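Local coordinates for protein probable mannosyltransferase KTR4 (Saccharomyces cerevisiae, PDB 5A07) that is a probable mannosyltransferase of the GT-A fold that binds GDP and a manganese ion, at residues 101-106 with 134-139. Numbering follows the deposited sequence.
Sequences GKAKGT and FGYPYT
The ring of Tyr136 meets the 101-106 segment largely along its rim: the carbonyl oxygens of Ala103 and Gly105 lie near the ring plane, 3.3 Å from Ala103 O to Tyr136 CE1 and 3.5 Å from Gly105 O to Tyr136 CD1. Gly101 approaches obliquely, its CA 3.4 Å from Tyr136 CZ. Gly101 N also sits at the edge of the Phe134 ring, which stacks on Tyr130, while Phe246 packs edge-to-face with Tyr136. With CG anti to the carbonyl carbon (chi1 -78°), the Tyr136 ring extends into the bend of residues 101-105. There Ala103 N, in the ring plane, donates to Tyr136 OH at 3.0 Å, with 150° at the hydrogen. Asp244 OD2 is hydrogen-bonded to both Tyr136 OH and Gly101 N. Farther along, Pro137 CD packs 3.4 Å from Gly105 O. A chi1 of -170° swings Thr106 OG1 away from its backbone N, towards segment 134-139. It lies 3.0 Å from Pro137 O and 2.9 Å from Thr139 OG1, the threonine side chains crossing nearly at right angles. These contacts join the N-terminal ends of parallel strands 105-110 and 138-142, linked through helix 116-131 in a beta-alpha-beta unit of the Rossmann-like GT-A fold. Because Tyr136 OH accepts from Ala103 N, its own proton probably serves Asp244; Thr106 OG1 adds a side-chain tie to the backbone pairing of the strands.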
loop_
_atom_site.group_PDB
_atom_site.type_symbol
_atom_site.label_atom_id
_atom_site.label_comp_id
_atom_site.label_asym_id
_atom_site.label_seq_id
_atom_site.Cartn_x
_atom_site.Cartn_y
_atom_site.Cartn_z
ATOM N N GLY B 101 -3.267 19.578 -12.270
ATOM C CA GLY B 101 -4.631 19.070 -12.322
ATOM C C GLY B 101 -4.881 18.232 -13.527
ATOM O O GLY B 101 -5.993 17.728 -13.675
ATOM N N LYS B 102 -3.900 18.068 -14.408
ATOM C CA LYS B 102 -4.194 17.475 -15.720
ATOM C C LYS B 102 -3.852 16.043 -15.827
ATOM O O LYS B 102 -4.094 15.473 -16.869
ATOM C CB LYS B 102 -3.443 18.174 -16.869
ATOM C CG LYS B 102 -3.600 19.681 -16.933
ATOM C CD LYS B 102 -5.020 20.125 -16.611
ATOM C CE LYS B 102 -5.873 20.048 -17.827
ATOM N NZ LYS B 102 -5.543 21.283 -18.579
ATOM N N ALA B 103 -3.301 15.412 -14.786
ATOM C CA ALA B 103 -3.102 14.009 -14.866
ATOM C C ALA B 103 -4.408 13.297 -14.902
ATOM O O ALA B 103 -5.445 13.801 -14.426
ATOM C CB ALA B 103 -2.247 13.540 -13.702
ATOM N N LYS B 104 -4.422 12.091 -15.461
ATOM C CA LYS B 104 -5.645 11.292 -15.456
ATOM C C LYS B 104 -5.760 10.484 -14.133
ATOM O O LYS B 104 -5.467 9.290 -14.080
ATOM C CB LYS B 104 -5.692 10.284 -16.616
ATOM C CG LYS B 104 -5.350 10.831 -17.944
ATOM C CD LYS B 104 -6.381 11.668 -18.531
ATOM C CE LYS B 104 -6.310 11.507 -20.068
ATOM N NZ LYS B 104 -6.857 12.780 -20.623
ATOM N N GLY B 105 -6.187 11.181 -13.084
ATOM C CA GLY B 105 -6.126 10.649 -11.759
ATOM C C GLY B 105 -7.360 11.008 -10.975
ATOM O O GLY B 105 -8.036 12.016 -11.300
ATOM N N THR B 106 -7.630 10.184 -9.953
ATOM C CA THR B 106 -8.741 10.399 -9.059
ATOM C C THR B 106 -8.315 10.005 -7.662
ATOM O O THR B 106 -7.472 9.119 -7.489
ATOM C CB THR B 106 -9.977 9.617 -9.493
ATOM O OG1 THR B 106 -11.140 9.998 -8.754
ATOM C CG2 THR B 106 -9.737 8.113 -9.418
ATOM N N PHE B 134 -5.205 21.645 -6.273
ATOM C CA PHE B 134 -5.047 20.869 -7.488
ATOM C C PHE B 134 -6.357 20.375 -8.085
ATOM O O PHE B 134 -6.440 20.203 -9.257
ATOM C CB PHE B 134 -4.036 19.754 -7.257
ATOM C CG PHE B 134 -2.680 20.273 -7.044
ATOM C CD1 PHE B 134 -1.894 20.617 -8.132
ATOM C CD2 PHE B 134 -2.169 20.474 -5.781
ATOM C CE1 PHE B 134 -0.640 21.199 -7.975
ATOM C CE2 PHE B 134 -0.924 21.059 -5.617
ATOM C CZ PHE B 134 -0.131 21.418 -6.698
ATOM N N GLY B 135 -7.349 20.068 -7.252
ATOM C CA GLY B 135 -8.721 19.802 -7.685
ATOM C C GLY B 135 -8.979 18.524 -8.398
ATOM O O GLY B 135 -9.864 18.457 -9.228
ATOM N N TYR B 136 -8.234 17.462 -8.075
ATOM C CA TYR B 136 -8.516 16.149 -8.630
ATOM C C TYR B 136 -9.888 15.706 -8.151
ATOM O O TYR B 136 -10.318 15.959 -6.996
ATOM C CB TYR B 136 -7.396 15.124 -8.267
ATOM C CG TYR B 136 -6.181 15.374 -9.198
ATOM C CD1 TYR B 136 -6.179 14.876 -10.494
ATOM C CD2 TYR B 136 -5.090 16.140 -8.813
ATOM C CE1 TYR B 136 -5.138 15.138 -11.383
ATOM C CE2 TYR B 136 -4.056 16.424 -9.693
ATOM C CZ TYR B 136 -4.108 15.945 -10.995
ATOM O OH TYR B 136 -3.106 16.186 -11.849
ATOM N N PRO B 137 -10.574 14.953 -8.970
ATOM C CA PRO B 137 -11.887 14.439 -8.615
ATOM C C PRO B 137 -11.887 13.279 -7.657
ATOM O O PRO B 137 -10.852 12.655 -7.416
ATOM C CB PRO B 137 -12.414 13.882 -9.953
ATOM C CG PRO B 137 -11.192 13.566 -10.742
ATOM C CD PRO B 137 -10.126 14.537 -10.298
ATOM N N TYR B 138 -13.027 13.085 -7.008
ATOM C CA TYR B 138 -13.242 11.937 -6.138
ATOM C C TYR B 138 -14.121 10.911 -6.761
ATOM O O TYR B 138 -15.205 11.229 -7.294
ATOM C CB TYR B 138 -13.885 12.357 -4.823
ATOM C CG TYR B 138 -13.013 13.245 -3.967
ATOM C CD1 TYR B 138 -12.954 14.621 -4.234
ATOM C CD2 TYR B 138 -12.302 12.761 -2.881
ATOM C CE1 TYR B 138 -12.150 15.479 -3.447
ATOM C CE2 TYR B 138 -11.488 13.606 -2.112
ATOM C CZ TYR B 138 -11.421 14.947 -2.406
ATOM O OH TYR B 138 -10.619 15.800 -1.671
ATOM N N THR B 139 -13.724 9.664 -6.583
ATOM C CA THR B 139 -14.521 8.546 -6.965
ATOM C C THR B 139 -14.825 7.730 -5.741
ATOM O O THR B 139 -13.890 7.337 -4.986
ATOM C CB THR B 139 -13.794 7.649 -7.982
ATOM O OG1 THR B 139 -13.482 8.393 -9.176
ATOM C CG2 THR B 139 -14.675 6.478 -8.415
#